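Local coordinates for chlorella virus DNA ligase-adenylate (Chlorella virus, PDB 1FVI), which probably seals nicks in DNA at the expense of ATP, working through an intermediate in which AMP is covalently attached to the enzyme, at residues K106-R111 and M163-D168; K4-A9 and E180-K185. The protein carries 1 engineered substitution. One frame throughout, in Å; residues are numbered along the deposited sequence.

Contact 1 of 2, residues K106-R111 and M163-D168; sequences KKYIDR and MIRKPD. With AMP (adenosine monophosphate), chain C.
R111 and R165 reach from the two segments to a single water, which accepts from R111 NH2 at 2.7 Å and from R165 NH1 at 3.0 Å, near the plane of each guanidinium. The two groups come as close as 3.5 Å (R111 NH2 to R165 NH1); D98, whose OD2 makes salt bridges with both, probably offsets their like charges. R111 is held further by NH1, which donates to K106 O (2.7 Å) close to its own plane, and also to the carbonyl of G169.

R165 meets Y108 as well. Its guanidinium stacks on one face of the Y108 ring, the planes 11° apart, while CD rises over the centre of the same face, a CH-pi contact of 3.8 Å to the centroid. Y108 has CG anti to its backbone N (chi1 172°), which carries the ring across to R165.

On the backbone, P167 O accepts from I109 N at 2.9 Å (N-H...O 167°), so a carbonyl of the loop occupies a donor in the first turn of the helix, just past the N-cap residue K107. Beside this bond I109 CG2 rests near P167 CB, and K107 lays CD against D168 CB at 3.6 Å before bending away at chi3.

At the far end of strand 162-165, M163 sets CG over the adenine of AMP, 3.4 Å from C6. The contact joins the start of helix 108-121 to the loop leaving strand 162-165, beside strand 21-25, where Y108 and I109 pack on L22 and T24 bonds the backbone of M163.

Contact 2 of 2, residues K4-A9 and E180-K185; sequences KPLLAA and EGILLK. With AMP (adenosine monophosphate), chain C; SO4 (sulfate ion), chain B.
A9 and L184 form a parallel beta bridge at the edge of a mixed five-stranded sheet of the adenylation domain, and K185 belongs to what is known in this superfamily as nucleotidyltransferase motif V. Two backbone bonds make the bridge: A9 N donates to L183 O at 3.1 Å, and K185 N donates to A9 O at 2.9 Å with the N-H...O angle at 163°. CA-H...O contacts accompany them, 3.2 Å from A8 CA to L183 O and 3.3 Å from L184 CA to A9 O.

The apolar contacts flank this pairing. L6, whose first torsion (chi1 -162°) swings CG away from its own amide nitrogen, brings CD2 to L183 CB at 3.7 Å and also touches I182 CG2, so one methyl serves two neighbours. A8 CB sits against L183 CD1 at 3.3 Å, tighter than carbon atoms usually pack; since L183 also has irregular torsions, the exact fit there is uncertain. Where the strands pair, A9 CB meets L184 CD2. The other methyl of L183, CD2, faces C2 of the adenine.

Polar contacts outside the pairing tie the segments to their surroundings: R31 bonds L6 O, and S176 OG takes the amide of I182. The charged end of K185 turns to the ligand. Its chain is extended beyond CG and passes near K26, the residue that carries the AMP covalently. The sulfate beside it, probably from the crystallisation liquor, also accepts from R41 NH1. K185 NZ donates to AMP O1P at 2.7 Å and to O2 of this sulfate at 2.8 Å.

The centres of the two contacts lie about 11 Å apart; both reach one mixed sheet of the adenylation domain, in which strands 162-165 and 184-186 are antiparallel neighbours. Along the chain contact 1 is nested inside contact 2: 4-9 comes first, then 106-111, 163-168 and 180-185. The two join directly, by a probable backbone hydrogen bond from I164 N to L184 O (2.7 Å) and a probable one from the side-chain NZ of K166 to E180 O, while R165 packs on L6 and on the backbone of I182. Both also touch AMP, M163 of contact 1 at the base and K185 of contact 2 at the phosphate, so neighbouring strands line the nucleotide pocket from base to phosphate.

Contact 1 of 2, residues K106-R111 and M163-D168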
ATOM      1  N   LYS A 106      -4.473   8.469 -23.044  1.00 24.52           N
ATOM      2  CA  LYS A 106      -4.429   9.675 -22.222  1.00 24.13           C
ATOM      3  C   LYS A 106      -3.322   9.464 -21.174  1.00 29.33           C
ATOM      4  O   LYS A 106      -3.217   8.387 -20.591  1.00 31.22           O
ATOM      5  CB  LYS A 106      -5.773   9.907 -21.524  1.00 25.92           C
ATOM      6  CG  LYS A 106      -5.728  11.020 -20.479  1.00 26.55           C
ATOM      7  CD  LYS A 106      -7.011  11.128 -19.667  1.00 37.38           C
ATOM      8  CE  LYS A 106      -8.148  11.745 -20.462  1.00 41.24           C
ATOM      9  NZ  LYS A 106      -8.658  12.979 -19.797  1.00 46.76           N
ATOM     10  N   LYS A 107      -2.474  10.470 -20.974  1.00 31.24           N
ATOM     11  CA  LYS A 107      -1.365  10.381 -20.011  1.00 30.80           C
ATOM     12  C   LYS A 107      -1.807  10.084 -18.583  1.00 23.86           C
ATOM     13  O   LYS A 107      -2.807  10.625 -18.112  1.00 22.46           O
ATOM     14  CB  LYS A 107      -0.536  11.668 -20.031  1.00 24.26           C
ATOM     15  CG  LYS A 107       0.025  12.004 -21.408  1.00 29.66           C
ATOM     16  CD  LYS A 107       1.021  13.155 -21.379  1.00 39.73           C
ATOM     17  CE  LYS A 107       0.369  14.446 -20.918  1.00 64.16           C
ATOM     18  NZ  LYS A 107       1.373  15.525 -20.708  1.00 73.60           N
ATOM     19  N   TYR A 108      -1.029   9.250 -17.895  1.00 19.86           N
ATOM     20  CA  TYR A 108      -1.309   8.862 -16.513  1.00 16.12           C
ATOM     21  C   TYR A 108      -1.707  10.009 -15.572  1.00 25.79           C
ATOM     22  O   TYR A 108      -2.710   9.891 -14.859  1.00 26.56           O
ATOM     23  CB  TYR A 108      -0.135   8.068 -15.923  1.00 22.75           C
ATOM     24  CG  TYR A 108      -0.265   7.805 -14.436  1.00 25.04           C
ATOM     25  CD1 TYR A 108      -1.385   7.148 -13.915  1.00 22.22           C
ATOM     26  CD2 TYR A 108       0.726   8.234 -13.548  1.00 19.96           C
ATOM     27  CE1 TYR A 108      -1.509   6.927 -12.538  1.00 21.22           C
ATOM     28  CE2 TYR A 108       0.612   8.021 -12.178  1.00 23.32           C
ATOM     29  CZ  TYR A 108      -0.503   7.363 -11.679  1.00 25.88           C
ATOM     30  OH  TYR A 108      -0.597   7.107 -10.331  1.00 24.08           O
ATOM     31  N   ILE A 109      -0.935  11.098 -15.550  1.00 24.23           N
ATOM     32  CA  ILE A 109      -1.274  12.233 -14.687  1.00 22.35           C
ATOM     33  C   ILE A 109      -2.684  12.740 -14.980  1.00 26.87           C
ATOM     34  O   ILE A 109      -3.385  13.210 -14.081  1.00 24.16           O
ATOM     35  CB  ILE A 109      -0.350  13.464 -14.906  1.00 34.42           C
ATOM     36  CG1 ILE A 109       0.142  13.537 -16.354  1.00 29.85           C
ATOM     37  CG2 ILE A 109       0.725  13.534 -13.866  1.00 31.23           C
ATOM     38  CD1 ILE A 109       0.752  14.874 -16.701  1.00 44.38           C
ATOM     39  N   ASP A 110      -3.053  12.703 -16.259  1.00 20.64           N
ATOM     40  CA  ASP A 110      -4.346  13.174 -16.718  1.00 16.59           C
ATOM     41  C   ASP A 110      -5.501  12.267 -16.310  1.00 21.16           C
ATOM     42  O   ASP A 110      -6.589  12.746 -15.973  1.00 26.16           O
ATOM     43  CB  ASP A 110      -4.294  13.373 -18.230  1.00 25.51           C
ATOM     44  CG  ASP A 110      -3.375  14.521 -18.629  1.00 30.74           C
ATOM     45  OD1 ASP A 110      -3.165  15.424 -17.795  1.00 39.02           O
ATOM     46  OD2 ASP A 110      -2.864  14.532 -19.765  1.00 32.75           O
ATOM     47  N   ARG A 111      -5.280  10.958 -16.364  1.00 20.64           N
ATOM     48  CA  ARG A 111      -6.307  10.004 -15.948  1.00 20.06           C
ATOM     49  C   ARG A 111      -6.515  10.169 -14.437  1.00 25.98           C
ATOM     50  O   ARG A 111      -7.626  10.051 -13.949  1.00 23.83           O
ATOM     51  CB  ARG A 111      -5.896   8.563 -16.294  1.00 20.38           C
ATOM     52  CG  ARG A 111      -5.626   8.340 -17.795  1.00 23.31           C
ATOM     53  CD  ARG A 111      -5.591   6.866 -18.191  1.00 20.66           C
ATOM     54  NE  ARG A 111      -4.656   6.068 -17.404  1.00 21.00           N
ATOM     55  CZ  ARG A 111      -3.365   5.904 -17.686  1.00 23.14           C
ATOM     56  NH1 ARG A 111      -2.827   6.482 -18.750  1.00 24.72           N
ATOM     57  NH2 ARG A 111      -2.603   5.169 -16.888  1.00 20.28           N
ATOM     58  N   MET A 163       5.089   1.479  -6.007  1.00 23.62           N
ATOM     59  CA  MET A 163       4.764   1.375  -7.429  1.00 22.73           C
ATOM     60  C   MET A 163       5.128   2.707  -8.081  1.00 19.03           C
ATOM     61  O   MET A 163       4.678   3.761  -7.637  1.00 28.27           O
ATOM     62  CB  MET A 163       3.279   1.052  -7.632  1.00 14.13           C
ATOM     63  CG  MET A 163       2.844  -0.254  -6.968  1.00 11.68           C
ATOM     64  SD  MET A 163       3.727  -1.719  -7.521  1.00 21.01           S
ATOM     65  CE  MET A 163       3.146  -1.872  -9.235  1.00 22.87           C
ATOM     66  N   ILE A 164       5.951   2.634  -9.126  1.00 19.63           N
ATOM     67  CA  ILE A 164       6.450   3.797  -9.875  1.00 20.65           C
ATOM     68  C   ILE A 164       5.844   3.965 -11.290  1.00 21.64           C
ATOM     69  O   ILE A 164       5.767   3.010 -12.075  1.00 19.38           O
ATOM     70  CB  ILE A 164       7.991   3.705 -10.029  1.00 19.22           C
ATOM     71  CG1 ILE A 164       8.643   3.536  -8.653  1.00 26.69           C
ATOM     72  CG2 ILE A 164       8.528   4.960 -10.698  1.00 17.81           C
ATOM     73  CD1 ILE A 164      10.050   2.999  -8.696  1.00 34.54           C
ATOM     74  N   ARG A 165       5.472   5.200 -11.619  1.00 17.40           N
ATOM     75  CA  ARG A 165       4.900   5.502 -12.927  1.00 21.89           C
ATOM     76  C   ARG A 165       5.411   6.801 -13.532  1.00 23.53           C
ATOM     77  O   ARG A 165       5.586   7.810 -12.831  1.00 23.58           O
ATOM     78  CB  ARG A 165       3.373   5.612 -12.844  1.00 21.12           C
ATOM     79  CG  ARG A 165       2.634   4.378 -12.366  1.00 24.45           C
ATOM     80  CD  ARG A 165       1.333   4.224 -13.128  1.00 19.56           C
ATOM     81  NE  ARG A 165       0.285   3.574 -12.344  1.00 18.93           N
ATOM     82  CZ  ARG A 165      -0.914   3.237 -12.828  1.00 20.87           C
ATOM     83  NH1 ARG A 165      -1.225   3.463 -14.100  1.00 18.66           N
ATOM     84  NH2 ARG A 165      -1.842   2.750 -12.017  1.00 18.32           N
ATOM     85  N   LYS A 166       5.656   6.785 -14.843  1.00 27.03           N
ATOM     86  CA  LYS A 166       6.042   8.020 -15.520  1.00 24.68           C
ATOM     87  C   LYS A 166       4.703   8.774 -15.724  1.00 23.53           C
ATOM     88  O   LYS A 166       3.646   8.158 -15.890  1.00 21.71           O
ATOM     89  CB  LYS A 166       6.799   7.748 -16.835  1.00 14.58           C
ATOM     90  CG  LYS A 166       6.004   7.170 -17.968  1.00 17.59           C
ATOM     91  CD  LYS A 166       6.963   6.780 -19.091  1.00 26.04           C
ATOM     92  CE  LYS A 166       6.245   6.578 -20.425  1.00 25.92           C
ATOM     93  NZ  LYS A 166       7.133   6.013 -21.500  1.00 19.25           N
ATOM     94  N   PRO A 167       4.723  10.104 -15.581  1.00 20.56           N
ATOM     95  CA  PRO A 167       3.564  10.989 -15.718  1.00 23.05           C
ATOM     96  C   PRO A 167       2.797  10.841 -17.019  1.00 24.98           C
ATOM     97  O   PRO A 167       1.567  10.860 -17.035  1.00 27.50           O
ATOM     98  CB  PRO A 167       4.194  12.371 -15.628  1.00 22.48           C
ATOM     99  CG  PRO A 167       5.365  12.154 -14.758  1.00 22.16           C
ATOM    100  CD  PRO A 167       5.935  10.880 -15.273  1.00 23.31           C
ATOM    101  N   ASP A 168       3.538  10.704 -18.110  1.00 27.12           N
ATOM    102  CA  ASP A 168       2.962  10.588 -19.439  1.00 30.04           C
ATOM    103  C   ASP A 168       2.587   9.178 -19.871  1.00 29.29           C
ATOM    104  O   ASP A 168       2.132   8.976 -20.995  1.00 31.09           O
ATOM    105  CB  ASP A 168       3.896  11.229 -20.475  1.00 31.96           C
ATOM    106  CG  ASP A 168       5.260  10.569 -20.524  1.00 47.12           C
ATOM    107  OD1 ASP A 168       5.830  10.292 -19.443  1.00 48.03           O
ATOM    108  OD2 ASP A 168       5.768  10.336 -21.647  1.00 50.75           O
TER
HETATM  109  P   AMP C 501       4.102  -7.504  -5.970  1.00 23.67           P
HETATM  110  O1P AMP C 501       5.194  -8.164  -6.683  1.00 21.05           O
HETATM  111  O3P AMP C 501       3.323  -8.782  -5.447  1.00 17.52           O
HETATM  112  O5' AMP C 501       3.122  -6.916  -6.949  1.00 18.40           O
HETATM  113  C5' AMP C 501       1.820  -6.329  -6.456  1.00 19.72           C
HETATM  114  C4' AMP C 501       0.703  -6.436  -7.470  1.00 24.34           C
HETATM  115  O4' AMP C 501      -0.298  -5.501  -7.058  1.00 22.47           O
HETATM  116  C3' AMP C 501       1.118  -6.038  -8.905  1.00 20.20           C
HETATM  117  O3' AMP C 501       0.525  -6.833  -9.932  1.00 17.16           O
HETATM  118  C2' AMP C 501       0.608  -4.647  -9.071  1.00 21.56           C
HETATM  119  O2' AMP C 501       0.251  -4.413 -10.428  1.00 17.19           O
HETATM  120  C1' AMP C 501      -0.542  -4.536  -8.053  1.00 18.64           C
HETATM  121  N9  AMP C 501      -0.554  -3.228  -7.426  1.00 22.22           N
HETATM  122  C8  AMP C 501      -0.604  -3.022  -6.065  1.00 12.72           C
HETATM  123  N7  AMP C 501      -0.598  -1.747  -5.796  1.00 14.29           N
HETATM  124  C5  AMP C 501      -0.544  -1.065  -7.003  1.00 16.16           C
HETATM  125  C6  AMP C 501      -0.514   0.296  -7.343  1.00 12.79           C
HETATM  126  N6  AMP C 501      -0.533   1.283  -6.416  1.00 17.77           N
HETATM  127  N1  AMP C 501      -0.460   0.582  -8.657  1.00 19.40           N
HETATM  128  C2  AMP C 501      -0.439  -0.382  -9.550  1.00 11.23           C
HETATM  129  N3  AMP C 501      -0.463  -1.706  -9.374  1.00 15.01           N
HETATM  130  C4  AMP C 501      -0.517  -2.029  -8.049  1.00 17.68           C
HETATM  131  O   HOH W   1       0.002   4.508 -16.653  1.00 17.37           O

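Contact 2 of 2, residues K4-A9 and E180-K185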
ATOM      1  N   LYS A   4      -7.270  -5.776 -20.771  1.00 35.71           N
ATOM      2  CA  LYS A   4      -6.569  -6.579 -19.756  1.00 33.47           C
ATOM      3  C   LYS A   4      -5.828  -5.582 -18.870  1.00 30.67           C
ATOM      4  O   LYS A   4      -5.451  -4.502 -19.333  1.00 24.34           O
ATOM      5  CB  LYS A   4      -5.608  -7.607 -20.387  1.00 27.36           C
ATOM      6  CG  LYS A   4      -4.529  -7.040 -21.272  1.00 30.07           C
ATOM      7  CD  LYS A   4      -3.727  -8.141 -21.927  1.00 29.32           C
ATOM      8  CE  LYS A   4      -4.624  -8.969 -22.828  1.00 51.87           C
ATOM      9  NZ  LYS A   4      -3.909 -10.094 -23.508  1.00 68.70           N
ATOM     10  N   PRO A   5      -5.601  -5.918 -17.590  1.00 28.66           N
ATOM     11  CA  PRO A   5      -4.905  -4.945 -16.749  1.00 27.84           C
ATOM     12  C   PRO A   5      -3.454  -4.585 -17.083  1.00 24.48           C
ATOM     13  O   PRO A   5      -2.739  -5.295 -17.802  1.00 21.88           O
ATOM     14  CB  PRO A   5      -5.079  -5.527 -15.342  1.00 19.59           C
ATOM     15  CG  PRO A   5      -5.061  -6.959 -15.577  1.00 25.08           C
ATOM     16  CD  PRO A   5      -5.928  -7.127 -16.818  1.00 27.99           C
ATOM     17  N   LEU A   6      -3.077  -3.405 -16.614  1.00 20.51           N
ATOM     18  CA  LEU A   6      -1.730  -2.884 -16.764  1.00 26.22           C
ATOM     19  C   LEU A   6      -0.872  -3.592 -15.690  1.00 25.66           C
ATOM     20  O   LEU A   6      -1.233  -3.615 -14.506  1.00 22.07           O
ATOM     21  CB  LEU A   6      -1.735  -1.375 -16.483  1.00 18.23           C
ATOM     22  CG  LEU A   6      -0.612  -0.419 -16.919  1.00 35.16           C
ATOM     23  CD1 LEU A   6      -0.637   0.776 -15.977  1.00 20.22           C
ATOM     24  CD2 LEU A   6       0.770  -1.057 -16.934  1.00 19.97           C
ATOM     25  N   LEU A   7       0.224  -4.210 -16.114  1.00 24.58           N
ATOM     26  CA  LEU A   7       1.113  -4.883 -15.179  1.00 20.36           C
ATOM     27  C   LEU A   7       2.469  -4.177 -15.115  1.00 22.96           C
ATOM     28  O   LEU A   7       2.807  -3.354 -15.967  1.00 25.02           O
ATOM     29  CB  LEU A   7       1.236  -6.365 -15.527  1.00 18.19           C
ATOM     30  CG  LEU A   7      -0.123  -7.069 -15.506  1.00 21.34           C
ATOM     31  CD1 LEU A   7       0.046  -8.504 -15.966  1.00 28.64           C
ATOM     32  CD2 LEU A   7      -0.745  -7.007 -14.097  1.00 23.69           C
ATOM     33  N   ALA A   8       3.215  -4.461 -14.059  1.00 26.12           N
ATOM     34  CA  ALA A   8       4.499  -3.823 -13.829  1.00 21.98           C
ATOM     35  C   ALA A   8       5.751  -4.640 -14.104  1.00 20.46           C
ATOM     36  O   ALA A   8       5.767  -5.872 -14.029  1.00 21.94           O
ATOM     37  CB  ALA A   8       4.555  -3.293 -12.364  1.00 17.60           C
ATOM     38  N   ALA A   9       6.793  -3.922 -14.478  1.00 16.27           N
ATOM     39  CA  ALA A   9       8.091  -4.524 -14.660  1.00 27.40           C
ATOM     40  C   ALA A   9       8.761  -4.341 -13.273  1.00 28.49           C
ATOM     41  O   ALA A   9       8.324  -3.525 -12.452  1.00 19.97           O
ATOM     42  CB  ALA A   9       8.864  -3.782 -15.742  1.00 33.95           C
ATOM     43  N   GLU A 180      10.084   1.213 -20.748  1.00 19.83           N
ATOM     44  CA  GLU A 180       8.860   2.002 -20.900  1.00 21.47           C
ATOM     45  C   GLU A 180       8.614   2.849 -19.654  1.00 27.21           C
ATOM     46  O   GLU A 180       8.103   3.969 -19.743  1.00 28.14           O
ATOM     47  CB  GLU A 180       7.656   1.090 -21.147  1.00 20.91           C
ATOM     48  CG  GLU A 180       7.501   0.666 -22.588  1.00 19.55           C
ATOM     49  CD  GLU A 180       6.522  -0.482 -22.774  1.00 27.76           C
ATOM     50  OE1 GLU A 180       6.122  -1.120 -21.781  1.00 26.92           O
ATOM     51  OE2 GLU A 180       6.172  -0.773 -23.934  1.00 34.50           O
ATOM     52  N   GLY A 181       8.981   2.303 -18.496  1.00 24.93           N
ATOM     53  CA  GLY A 181       8.794   3.004 -17.241  1.00 22.64           C
ATOM     54  C   GLY A 181       7.354   3.432 -17.007  1.00 25.57           C
ATOM     55  O   GLY A 181       7.119   4.450 -16.355  1.00 23.51           O
ATOM     56  N   ILE A 182       6.394   2.647 -17.510  1.00 27.05           N
ATOM     57  CA  ILE A 182       4.969   2.976 -17.371  1.00 22.35           C
ATOM     58  C   ILE A 182       4.481   2.589 -15.993  1.00 15.82           C
ATOM     59  O   ILE A 182       3.806   3.369 -15.315  1.00 20.44           O
ATOM     60  CB  ILE A 182       4.108   2.267 -18.475  1.00 26.03           C
ATOM     61  CG1 ILE A 182       4.437   2.839 -19.861  1.00 28.73           C
ATOM     62  CG2 ILE A 182       2.616   2.420 -18.205  1.00 14.92           C
ATOM     63  CD1 ILE A 182       3.857   2.017 -20.983  1.00 27.23           C
ATOM     64  N   LEU A 183       4.866   1.397 -15.564  1.00 19.23           N
ATOM     65  CA  LEU A 183       4.484   0.894 -14.248  1.00 26.07           C
ATOM     66  C   LEU A 183       5.606  -0.005 -13.786  1.00 15.94           C
ATOM     67  O   LEU A 183       5.919  -0.989 -14.450  1.00 18.33           O
ATOM     68  CB  LEU A 183       3.170   0.103 -14.318  1.00 22.13           C
ATOM     69  CG  LEU A 183       2.210   0.070 -13.122  1.00 31.28           C
ATOM     70  CD1 LEU A 183       1.871  -1.373 -12.808  1.00 14.71           C
ATOM     71  CD2 LEU A 183       2.734   0.862 -11.876  1.00 14.43           C
ATOM     72  N   LEU A 184       6.206   0.349 -12.649  1.00 16.32           N
ATOM     73  CA  LEU A 184       7.318  -0.406 -12.080  1.00 21.56           C
ATOM     74  C   LEU A 184       7.111  -0.713 -10.598  1.00 25.03           C
ATOM     75  O   LEU A 184       6.579   0.104  -9.846  1.00 19.81           O
ATOM     76  CB  LEU A 184       8.637   0.378 -12.231  1.00 24.34           C
ATOM     77  CG  LEU A 184       9.060   0.995 -13.576  1.00 24.18           C
ATOM     78  CD1 LEU A 184      10.343   1.789 -13.364  1.00 30.50           C
ATOM     79  CD2 LEU A 184       9.253  -0.066 -14.652  1.00 23.24           C
ATOM     80  N   LYS A 185       7.521  -1.906 -10.182  1.00 29.91           N
ATOM     81  CA  LYS A 185       7.414  -2.274  -8.780  1.00 27.78           C
ATOM     82  C   LYS A 185       8.797  -2.270  -8.130  1.00 27.67           C
ATOM     83  O   LYS A 185       9.792  -2.734  -8.707  1.00 24.06           O
ATOM     84  CB  LYS A 185       6.642  -3.589  -8.560  1.00 30.30           C
ATOM     85  CG  LYS A 185       6.997  -4.766  -9.409  1.00 24.52           C
ATOM     86  CD  LYS A 185       5.947  -5.852  -9.221  1.00 25.29           C
ATOM     87  CE  LYS A 185       6.401  -7.184  -9.766  1.00 29.72           C
ATOM     88  NZ  LYS A 185       5.455  -8.277  -9.407  1.00 19.06           N
TER
HETATM   89  P   AMP C 501       4.102  -7.504  -5.970  1.00 23.67           P
HETATM   90  O1P AMP C 501       5.194  -8.164  -6.683  1.00 21.05           O
HETATM   91  O3P AMP C 501       3.323  -8.782  -5.447  1.00 17.52           O
HETATM   92  O5' AMP C 501       3.122  -6.916  -6.949  1.00 18.40           O
HETATM   93  C5' AMP C 501       1.820  -6.329  -6.456  1.00 19.72           C
HETATM   94  C4' AMP C 501       0.703  -6.436  -7.470  1.00 24.34           C
HETATM   95  O4' AMP C 501      -0.298  -5.501  -7.058  1.00 22.47           O
HETATM   96  C3' AMP C 501       1.118  -6.038  -8.905  1.00 20.20           C
HETATM   97  O3' AMP C 501       0.525  -6.833  -9.932  1.00 17.16           O
HETATM   98  C2' AMP C 501       0.608  -4.647  -9.071  1.00 21.56           C
HETATM   99  O2' AMP C 501       0.251  -4.413 -10.428  1.00 17.19           O
HETATM  100  C1' AMP C 501      -0.542  -4.536  -8.053  1.00 18.64           C
HETATM  101  N9  AMP C 501      -0.554  -3.228  -7.426  1.00 22.22           N
HETATM  102  C8  AMP C 501      -0.604  -3.022  -6.065  1.00 12.72           C
HETATM  103  N7  AMP C 501      -0.598  -1.747  -5.796  1.00 14.29           N
HETATM  104  C5  AMP C 501      -0.544  -1.065  -7.003  1.00 16.16           C
HETATM  105  C6  AMP C 501      -0.514   0.296  -7.343  1.00 12.79           C
HETATM  106  N6  AMP C 501      -0.533   1.283  -6.416  1.00 17.77           N
HETATM  107  N1  AMP C 501      -0.460   0.582  -8.657  1.00 19.40           N
HETATM  108  C2  AMP C 501      -0.439  -0.382  -9.550  1.00 11.23           C
HETATM  109  N3  AMP C 501      -0.463  -1.706  -9.374  1.00 15.01           N
HETATM  110  C4  AMP C 501      -0.517  -2.029  -8.049  1.00 17.68           C
HETATM  111  S   SO4 B 510       2.428  -9.701 -10.682  1.00 19.60           S
HETATM  112  O1  SO4 B 510       2.023 -10.457 -11.863  1.00 28.34           O
HETATM  113  O2  SO4 B 510       3.231  -8.494 -11.076  1.00 22.88           O
HETATM  114  O3  SO4 B 510       3.268 -10.552  -9.694  1.00 23.39           O
HETATM  115  O4  SO4 B 510       1.190  -9.281  -9.894  1.00 21.50           O